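Local structure of HTH cro/C1-type domain-containing protein (Thermotoga maritima, 2WUS) at residues R13-E18 against L65-D70; D49-I54 against L75-K80. The protein is RodZ, a membrane protein probably involved in cell shape, represented here by its helix-turn-helix domain, a fold that often binds DNA. All blocks are in the same frame, centred on the assembly; numbering follows the deposited sequence.

Both contacts use helix 69-84, the last helix of this all-helical helix-turn-helix domain. In contact 1 the turn leading into that helix, 65-68, lies against the end of helix 3-17; in contact 2 the helix itself, at 75-80, faces the start of helix 51-64. The two centres are about 17 Å apart, on opposite sides of the chain's centre, and the nearest atoms are about 5 Å apart, so they do not touch. Each combines apolar packing with a weak lysine-glutamate salt bridge. No catalytic site or ligand is involved, but Asp-49, Ala-50, Val-52 and Tyr-53 of segment 49-54 also meet the chain of another protein in the assembly.

Contact 1 of 2, residues R13-E18 against L65-D70; sequences RKKREE and LELSPD
Lys-15 lays its aliphatic chain along the turn 65-67 and delivers its ammonium group to Glu-66, where NZ and OE2 are 3.2 Å apart in a salt bridge whose hydrogen bond is weak. The lysine chain bends at chi2, chi3 and chi4, which brings CE and NZ over the CB of Glu-66. On the other side of the pair, Glu-66 has CG anti to its own N (chi1 -171°) and then a kink at chi2 that puts OE2 beside the ammonium. Both are charged residues at a solvent-facing edge, and a long flexible lysine suits a place where greasy methylenes must pack before the charge is reached. Its CG touches CD1 of Leu-67 at 3.6 Å, and its CD lies 3.9 Å from CB of Leu-65. With an alanine here, the Glu-66 carboxylate would probably lose this counter-charge, and Leu-65 and Leu-67 the methylenes packed on this side of them.

Further inward, CD2 of Leu-65 rests against CA of Arg-16 at 3.9 Å, a contact with the helix backbone rather than with the guanidinium. That buried group leads away and is satisfied by others: NH1 in a salt bridge with Glu-41, NH2 on the carbonyl oxygen of Ile-21, and NE weakly on the hydroxyl of Tyr-61. Ser-68 serves as N-cap of helix 69-84, its OG taking a weak bond from the backbone N of Glu-71, while Pro-69, with no N-H to offer, fits the first turn.

Within the helix-turn-helix domain, the turn between helices 51-64 and 69-84 is thus joined to helix 3-17, where Leu-65 and Leu-67 also pack on Phe-12. Leu-67 touches Ser-62 and Pro-69 touches Glu-63, tying the turn back to helix 51-64 as the chain enters helix 69-84.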
ATOM      1  N   ARG C  13     -11.560   4.940  30.341  1.00 18.79           N
ATOM      2  CA  ARG C  13     -11.288   5.499  31.659  1.00 28.90           C
ATOM      3  C   ARG C  13     -11.529   4.421  32.688  1.00 32.62           C
ATOM      4  O   ARG C  13     -10.647   4.111  33.487  1.00 30.69           O
ATOM      5  CB  ARG C  13     -12.166   6.719  31.952  1.00 36.31           C
ATOM      6  CG  ARG C  13     -12.160   7.185  33.418  1.00 33.69           C
ATOM      7  CD  ARG C  13     -12.638   8.645  33.576  1.00 48.98           C
ATOM      8  NE  ARG C  13     -11.524   9.604  33.536  1.00 68.90           N
ATOM      9  CZ  ARG C  13     -11.636  10.914  33.300  1.00 72.16           C
ATOM     10  NH1 ARG C  13     -10.547  11.677  33.293  1.00 75.51           N
ATOM     11  NH2 ARG C  13     -12.821  11.469  33.063  1.00 64.03           N
ATOM     12  N   LYS C  14     -12.717   3.824  32.630  1.00 31.25           N
ATOM     13  CA  LYS C  14     -13.140   2.834  33.615  1.00 42.32           C
ATOM     14  C   LYS C  14     -12.205   1.633  33.684  1.00 43.64           C
ATOM     15  O   LYS C  14     -11.949   1.094  34.766  1.00 44.42           O
ATOM     16  CB  LYS C  14     -14.577   2.373  33.344  1.00 55.23           C
ATOM     17  CG  LYS C  14     -15.030   1.212  34.216  1.00 71.18           C
ATOM     18  CD  LYS C  14     -16.465   0.812  33.905  1.00 81.19           C
ATOM     19  CE  LYS C  14     -16.875  -0.448  34.659  1.00 83.71           C
ATOM     20  NZ  LYS C  14     -18.240  -0.908  34.261  1.00 84.79           N
ATOM     21  N   LYS C  15     -11.696   1.221  32.528  1.00 37.30           N
ATOM     22  CA  LYS C  15     -10.862   0.029  32.457  1.00 38.29           C
ATOM     23  C   LYS C  15      -9.432   0.321  32.888  1.00 39.09           C
ATOM     24  O   LYS C  15      -8.718  -0.564  33.361  1.00 36.12           O
ATOM     25  CB  LYS C  15     -10.873  -0.539  31.043  1.00 36.14           C
ATOM     26  CG  LYS C  15     -10.872  -2.044  30.994  1.00 29.95           C
ATOM     27  CD  LYS C  15      -9.552  -2.625  31.407  1.00 28.77           C
ATOM     28  CE  LYS C  15      -9.769  -3.948  32.128  1.00 45.62           C
ATOM     29  NZ  LYS C  15     -10.818  -4.790  31.481  1.00 51.72           N
ATOM     30  N   ARG C  16      -9.007   1.567  32.716  1.00 36.80           N
ATOM     31  CA  ARG C  16      -7.661   1.936  33.108  1.00 34.20           C
ATOM     32  C   ARG C  16      -7.588   2.002  34.628  1.00 39.99           C
ATOM     33  O   ARG C  16      -6.637   1.520  35.244  1.00 32.45           O
ATOM     34  CB  ARG C  16      -7.268   3.275  32.492  1.00 20.86           C
ATOM     35  CG  ARG C  16      -5.862   3.710  32.851  1.00 23.93           C
ATOM     36  CD  ARG C  16      -5.501   4.983  32.133  1.00 24.15           C
ATOM     37  NE  ARG C  16      -6.571   5.961  32.234  1.00 24.70           N
ATOM     38  CZ  ARG C  16      -6.781   6.717  33.307  1.00 36.31           C
ATOM     39  NH1 ARG C  16      -7.779   7.590  33.319  1.00 35.67           N
ATOM     40  NH2 ARG C  16      -5.988   6.594  34.368  1.00 37.54           N
ATOM     41  N   GLU C  17      -8.623   2.587  35.220  1.00 48.41           N
ATOM     42  CA  GLU C  17      -8.659   2.827  36.651  1.00 58.33           C
ATOM     43  C   GLU C  17      -8.828   1.528  37.415  1.00 67.13           C
ATOM     44  O   GLU C  17      -8.485   1.448  38.594  1.00 70.34           O
ATOM     45  CB  GLU C  17      -9.783   3.798  37.008  1.00 66.38           C
ATOM     46  CG  GLU C  17      -9.458   4.682  38.205  1.00 77.34           C
ATOM     47  CD  GLU C  17      -9.517   6.165  37.877  1.00 79.39           C
ATOM     48  OE1 GLU C  17     -10.572   6.612  37.363  1.00 78.86           O
ATOM     49  OE2 GLU C  17      -8.514   6.877  38.141  1.00 70.52           O
ATOM     50  N   GLU C  18      -9.349   0.509  36.741  1.00 65.05           N
ATOM     51  CA  GLU C  18      -9.465  -0.805  37.353  1.00 56.95           C
ATOM     52  C   GLU C  18      -8.075  -1.353  37.683  1.00 51.96           C
ATOM     53  O   GLU C  18      -7.943  -2.481  38.141  1.00 52.26           O
ATOM     54  CB  GLU C  18     -10.234  -1.762  36.442  1.00 61.29           C
ATOM     55  CG  GLU C  18     -11.379  -2.501  37.129  1.00 76.94           C
ATOM     56  CD  GLU C  18     -12.310  -3.217  36.151  1.00 95.15           C
ATOM     57  OE1 GLU C  18     -11.897  -4.242  35.559  1.00 98.01           O
ATOM     58  OE2 GLU C  18     -13.463  -2.756  35.982  1.00101.96           O
ATOM     59  N   LEU C  65      -4.921  -2.008  27.532  1.00 33.36           N
ATOM     60  CA  LEU C  65      -5.888  -2.452  28.530  1.00 31.31           C
ATOM     61  C   LEU C  65      -6.459  -3.793  28.067  1.00 38.43           C
ATOM     62  O   LEU C  65      -6.097  -4.289  27.010  1.00 53.00           O
ATOM     63  CB  LEU C  65      -6.991  -1.407  28.684  1.00 25.90           C
ATOM     64  CG  LEU C  65      -6.500   0.032  28.912  1.00 25.76           C
ATOM     65  CD1 LEU C  65      -7.651   1.030  28.902  1.00  7.44           C
ATOM     66  CD2 LEU C  65      -5.702   0.162  30.196  1.00  7.30           C
ATOM     67  N   GLU C  66      -7.340  -4.400  28.840  1.00 38.29           N
ATOM     68  CA  GLU C  66      -7.811  -5.737  28.477  1.00 52.94           C
ATOM     69  C   GLU C  66      -8.772  -5.689  27.294  1.00 42.07           C
ATOM     70  O   GLU C  66      -9.272  -6.720  26.857  1.00 48.43           O
ATOM     71  CB  GLU C  66      -8.493  -6.414  29.684  1.00 74.02           C
ATOM     72  CG  GLU C  66      -8.835  -7.905  29.511  1.00 87.47           C
ATOM     73  CD  GLU C  66     -10.322  -8.173  29.242  1.00 97.94           C
ATOM     74  OE1 GLU C  66     -10.648  -9.262  28.715  1.00 98.74           O
ATOM     75  OE2 GLU C  66     -11.168  -7.305  29.556  1.00100.15           O
ATOM     76  N   LEU C  67      -9.028  -4.492  26.777  1.00 29.82           N
ATOM     77  CA  LEU C  67     -10.180  -4.280  25.892  1.00 31.87           C
ATOM     78  C   LEU C  67     -10.141  -5.028  24.549  1.00 34.22           C
ATOM     79  O   LEU C  67      -9.068  -5.413  24.078  1.00 29.41           O
ATOM     80  CB  LEU C  67     -10.390  -2.786  25.649  1.00 28.20           C
ATOM     81  CG  LEU C  67     -11.315  -2.033  26.605  1.00 23.46           C
ATOM     82  CD1 LEU C  67     -11.844  -2.973  27.658  1.00 15.80           C
ATOM     83  CD2 LEU C  67     -10.577  -0.852  27.237  1.00 27.52           C
ATOM     84  N   SER C  68     -11.315  -5.225  23.940  1.00 32.57           N
ATOM     85  CA  SER C  68     -11.401  -5.732  22.560  1.00 38.66           C
ATOM     86  C   SER C  68     -11.234  -4.642  21.486  1.00 36.71           C
ATOM     87  O   SER C  68     -12.132  -3.826  21.266  1.00 31.66           O
ATOM     88  CB  SER C  68     -12.723  -6.454  22.322  1.00 42.16           C
ATOM     89  OG  SER C  68     -12.895  -6.693  20.933  1.00 40.83           O
ATOM     90  N   PRO C  69     -10.091  -4.643  20.793  1.00 31.99           N
ATOM     91  CA  PRO C  69      -9.823  -3.582  19.827  1.00 31.30           C
ATOM     92  C   PRO C  69     -11.000  -3.374  18.887  1.00 49.84           C
ATOM     93  O   PRO C  69     -11.368  -2.246  18.554  1.00 48.72           O
ATOM     94  CB  PRO C  69      -8.624  -4.126  19.055  1.00 29.21           C
ATOM     95  CG  PRO C  69      -7.923  -4.990  20.027  1.00 31.01           C
ATOM     96  CD  PRO C  69      -9.017  -5.649  20.814  1.00 31.99           C
ATOM     97  N   ASP C  70     -11.599  -4.481  18.473  1.00 62.25           N
ATOM     98  CA  ASP C  70     -12.655  -4.449  17.476  1.00 56.92           C
ATOM     99  C   ASP C  70     -13.919  -3.820  18.038  1.00 53.75           C
ATOM    100  O   ASP C  70     -14.516  -2.957  17.403  1.00 61.55           O
ATOM    101  CB  ASP C  70     -12.918  -5.861  16.983  1.00 61.46           C
ATOM    102  CG  ASP C  70     -11.643  -6.682  16.901  1.00 66.59           C
ATOM    103  OD1 ASP C  70     -11.046  -6.756  15.801  1.00 57.68           O
ATOM    104  OD2 ASP C  70     -11.230  -7.233  17.947  1.00 72.56           O
TER

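Contact 2 of 2, residues D49-I54 against L75-K80; sequences DAEVYI and LYEEGK
Ile-54 and Tyr-76 supply the apolar part: the CG2 methyl of Ile-54 sits over one face of the phenol ring, 3.9 Å from its plane and nearer CZ and CE1 than the middle. Standing anti to the backbone N, CG2 is the branch that reaches the ring. A beta-branched side chain suits a flat ring here, since it offers a compact methyl close to its helix. Tyr-76 also meets the Trp-5 ring with planes about 15° apart, and touches Lys-55 and Ile-58.

This is helix-against-helix packing within the helix-turn-helix domain: helix 51-64 and helix 69-84, consecutive in the chain, with helix 3-17 contributing Trp-5.

Charged groups gather at the margin. CG and CD of Glu-51 lie 4.1 Å from OH of Tyr-76, carboxylate and ring planes 86° apart. The extended chains of Glu-51 and Lys-80 cross at about a right angle, and OE2 of Glu-51 forms a weak salt bridge with NZ of the poorly ordered Lys-80 at 3.5 Å. OE1 of Glu-51 lies 3.6 Å from OE2 of Glu-77, an unfavourable pairing if both are ionised, probably eased by Lys-80 and by Lys-55, which forms a salt bridge with OE1 of Glu-77.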
ATOM      1  N   ASP C  49      -6.546  14.372  15.788  1.00 43.65           N
ATOM      2  CA  ASP C  49      -5.500  14.110  14.813  1.00 38.71           C
ATOM      3  C   ASP C  49      -6.184  13.597  13.563  1.00 31.45           C
ATOM      4  O   ASP C  49      -7.415  13.620  13.470  1.00 26.88           O
ATOM      5  CB  ASP C  49      -4.522  13.068  15.346  1.00 32.62           C
ATOM      6  CG  ASP C  49      -3.144  13.224  14.769  1.00 36.08           C
ATOM      7  OD1 ASP C  49      -2.192  12.742  15.403  1.00 34.66           O
ATOM      8  OD2 ASP C  49      -3.010  13.836  13.687  1.00 43.71           O
ATOM      9  N   ALA C  50      -5.407  13.128  12.597  1.00 28.57           N
ATOM     10  CA  ALA C  50      -6.012  12.581  11.396  1.00 25.49           C
ATOM     11  C   ALA C  50      -6.797  11.342  11.786  1.00 22.02           C
ATOM     12  O   ALA C  50      -6.443  10.659  12.751  1.00 13.46           O
ATOM     13  CB  ALA C  50      -4.961  12.253  10.372  1.00 29.11           C
ATOM     14  N   GLU C  51      -7.867  11.058  11.051  1.00 24.36           N
ATOM     15  CA  GLU C  51      -8.673   9.881  11.348  1.00 29.85           C
ATOM     16  C   GLU C  51      -7.820   8.612  11.414  1.00 24.86           C
ATOM     17  O   GLU C  51      -7.976   7.803  12.314  1.00 23.97           O
ATOM     18  CB  GLU C  51      -9.813   9.711  10.340  1.00 34.25           C
ATOM     19  CG  GLU C  51     -10.511   8.365  10.446  1.00 47.56           C
ATOM     20  CD  GLU C  51     -11.950   8.399   9.970  1.00 72.09           C
ATOM     21  OE1 GLU C  51     -12.562   7.318   9.834  1.00 76.55           O
ATOM     22  OE2 GLU C  51     -12.473   9.508   9.739  1.00 84.91           O
ATOM     23  N   VAL C  52      -6.912   8.443  10.463  1.00 28.25           N
ATOM     24  CA  VAL C  52      -6.085   7.240  10.423  1.00 29.66           C
ATOM     25  C   VAL C  52      -5.319   7.036  11.720  1.00 30.58           C
ATOM     26  O   VAL C  52      -5.171   5.914  12.213  1.00 25.52           O
ATOM     27  CB  VAL C  52      -5.094   7.281   9.241  1.00 22.17           C
ATOM     28  CG1 VAL C  52      -3.750   6.638   9.612  1.00  9.03           C
ATOM     29  CG2 VAL C  52      -5.734   6.641   7.994  1.00 18.73           C
ATOM     30  N   TYR C  53      -4.838   8.137  12.273  1.00 25.75           N
ATOM     31  CA  TYR C  53      -4.080   8.084  13.501  1.00 20.00           C
ATOM     32  C   TYR C  53      -4.978   7.968  14.751  1.00 18.17           C
ATOM     33  O   TYR C  53      -4.604   7.335  15.738  1.00 13.24           O
ATOM     34  CB  TYR C  53      -3.163   9.289  13.562  1.00  4.94           C
ATOM     35  CG  TYR C  53      -2.047   9.262  12.550  1.00 11.21           C
ATOM     36  CD1 TYR C  53      -1.200   8.162  12.449  1.00  5.88           C
ATOM     37  CD2 TYR C  53      -1.800  10.355  11.715  1.00 10.27           C
ATOM     38  CE1 TYR C  53      -0.153   8.148  11.531  1.00  9.66           C
ATOM     39  CE2 TYR C  53      -0.753  10.339  10.791  1.00  5.01           C
ATOM     40  CZ  TYR C  53       0.054   9.237  10.701  1.00  4.68           C
ATOM     41  OH  TYR C  53       1.094   9.219   9.808  1.00 27.38           O
ATOM     42  N   ILE C  54      -6.165   8.563  14.704  1.00 11.07           N
ATOM     43  CA  ILE C  54      -7.106   8.418  15.809  1.00 11.41           C
ATOM     44  C   ILE C  54      -7.497   6.968  15.981  1.00 15.84           C
ATOM     45  O   ILE C  54      -7.684   6.485  17.096  1.00 22.10           O
ATOM     46  CB  ILE C  54      -8.399   9.192  15.586  1.00  8.11           C
ATOM     47  CG1 ILE C  54      -8.162  10.687  15.773  1.00 14.84           C
ATOM     48  CG2 ILE C  54      -9.433   8.722  16.560  1.00  7.01           C
ATOM     49  CD1 ILE C  54      -9.257  11.550  15.184  1.00  8.54           C
ATOM     50  N   LEU C  75     -17.282   0.984  18.033  1.00 31.47           N
ATOM     51  CA  LEU C  75     -17.853   2.151  18.688  1.00 29.97           C
ATOM     52  C   LEU C  75     -17.389   3.428  18.007  1.00 33.09           C
ATOM     53  O   LEU C  75     -18.207   4.288  17.680  1.00 35.80           O
ATOM     54  CB  LEU C  75     -17.454   2.203  20.159  1.00 30.11           C
ATOM     55  CG  LEU C  75     -18.341   1.506  21.173  1.00 27.02           C
ATOM     56  CD1 LEU C  75     -17.756   1.734  22.552  1.00 32.60           C
ATOM     57  CD2 LEU C  75     -19.738   2.074  21.079  1.00 24.49           C
ATOM     58  N   TYR C  76     -16.078   3.568  17.805  1.00 22.13           N
ATOM     59  CA  TYR C  76     -15.590   4.800  17.216  1.00 23.74           C
ATOM     60  C   TYR C  76     -16.366   5.059  15.933  1.00 27.91           C
ATOM     61  O   TYR C  76     -16.753   6.190  15.659  1.00 31.88           O
ATOM     62  CB  TYR C  76     -14.073   4.809  16.962  1.00 18.41           C
ATOM     63  CG  TYR C  76     -13.647   6.013  16.130  1.00 26.23           C
ATOM     64  CD1 TYR C  76     -13.791   7.300  16.623  1.00 44.10           C
ATOM     65  CD2 TYR C  76     -13.140   5.870  14.844  1.00 30.85           C
ATOM     66  CE1 TYR C  76     -13.432   8.413  15.875  1.00 49.83           C
ATOM     67  CE2 TYR C  76     -12.775   6.982  14.087  1.00 44.99           C
ATOM     68  CZ  TYR C  76     -12.925   8.253  14.612  1.00 50.76           C
ATOM     69  OH  TYR C  76     -12.577   9.374  13.887  1.00 52.59           O
ATOM     70  N   GLU C  77     -16.627   4.000  15.171  1.00 33.06           N
ATOM     71  CA  GLU C  77     -17.251   4.148  13.850  1.00 43.76           C
ATOM     72  C   GLU C  77     -18.758   4.422  13.903  1.00 34.33           C
ATOM     73  O   GLU C  77     -19.282   5.182  13.088  1.00 19.79           O
ATOM     74  CB  GLU C  77     -16.929   2.956  12.935  1.00 51.75           C
ATOM     75  CG  GLU C  77     -16.607   3.350  11.483  1.00 67.43           C
ATOM     76  CD  GLU C  77     -15.235   4.006  11.323  1.00 76.65           C
ATOM     77  OE1 GLU C  77     -14.217   3.282  11.373  1.00 76.29           O
ATOM     78  OE2 GLU C  77     -15.175   5.243  11.135  1.00 81.62           O
ATOM     79  N   GLU C  78     -19.448   3.810  14.859  1.00 40.65           N
ATOM     80  CA  GLU C  78     -20.827   4.186  15.128  1.00 43.93           C
ATOM     81  C   GLU C  78     -20.820   5.677  15.446  1.00 43.10           C
ATOM     82  O   GLU C  78     -21.702   6.426  15.024  1.00 44.60           O
ATOM     83  CB  GLU C  78     -21.390   3.424  16.333  1.00 52.13           C
ATOM     84  CG  GLU C  78     -21.354   1.898  16.264  1.00 66.97           C
ATOM     85  CD  GLU C  78     -21.948   1.241  17.519  1.00 81.34           C
ATOM     86  OE1 GLU C  78     -21.543   0.108  17.869  1.00 83.17           O
ATOM     87  OE2 GLU C  78     -22.819   1.865  18.165  1.00 85.54           O
ATOM     88  N   GLY C  79     -19.809   6.103  16.195  1.00 34.85           N
ATOM     89  CA  GLY C  79     -19.738   7.475  16.654  1.00 38.72           C
ATOM     90  C   GLY C  79     -19.674   8.445  15.495  1.00 49.55           C
ATOM     91  O   GLY C  79     -20.222   9.546  15.552  1.00 51.34           O
ATOM     92  N   LYS C  80     -18.993   8.029  14.434  1.00 54.82           N
ATOM     93  CA  LYS C  80     -18.787   8.884  13.278  1.00 59.28           C
ATOM     94  C   LYS C  80     -20.111   9.038  12.544  1.00 61.48           C
ATOM     95  O   LYS C  80     -20.517  10.151  12.210  1.00 60.42           O
ATOM     96  CB  LYS C  80     -17.707   8.299  12.360  1.00 65.98           C
ATOM     97  CG  LYS C  80     -17.193   9.260  11.291  1.00 75.75           C
ATOM     98  CD  LYS C  80     -16.231   8.577  10.324  1.00 84.05           C
ATOM     99  CE  LYS C  80     -16.136   9.355   9.013  1.00 90.40           C
ATOM    100  NZ  LYS C  80     -15.345   8.635   7.973  1.00 92.63           N
TER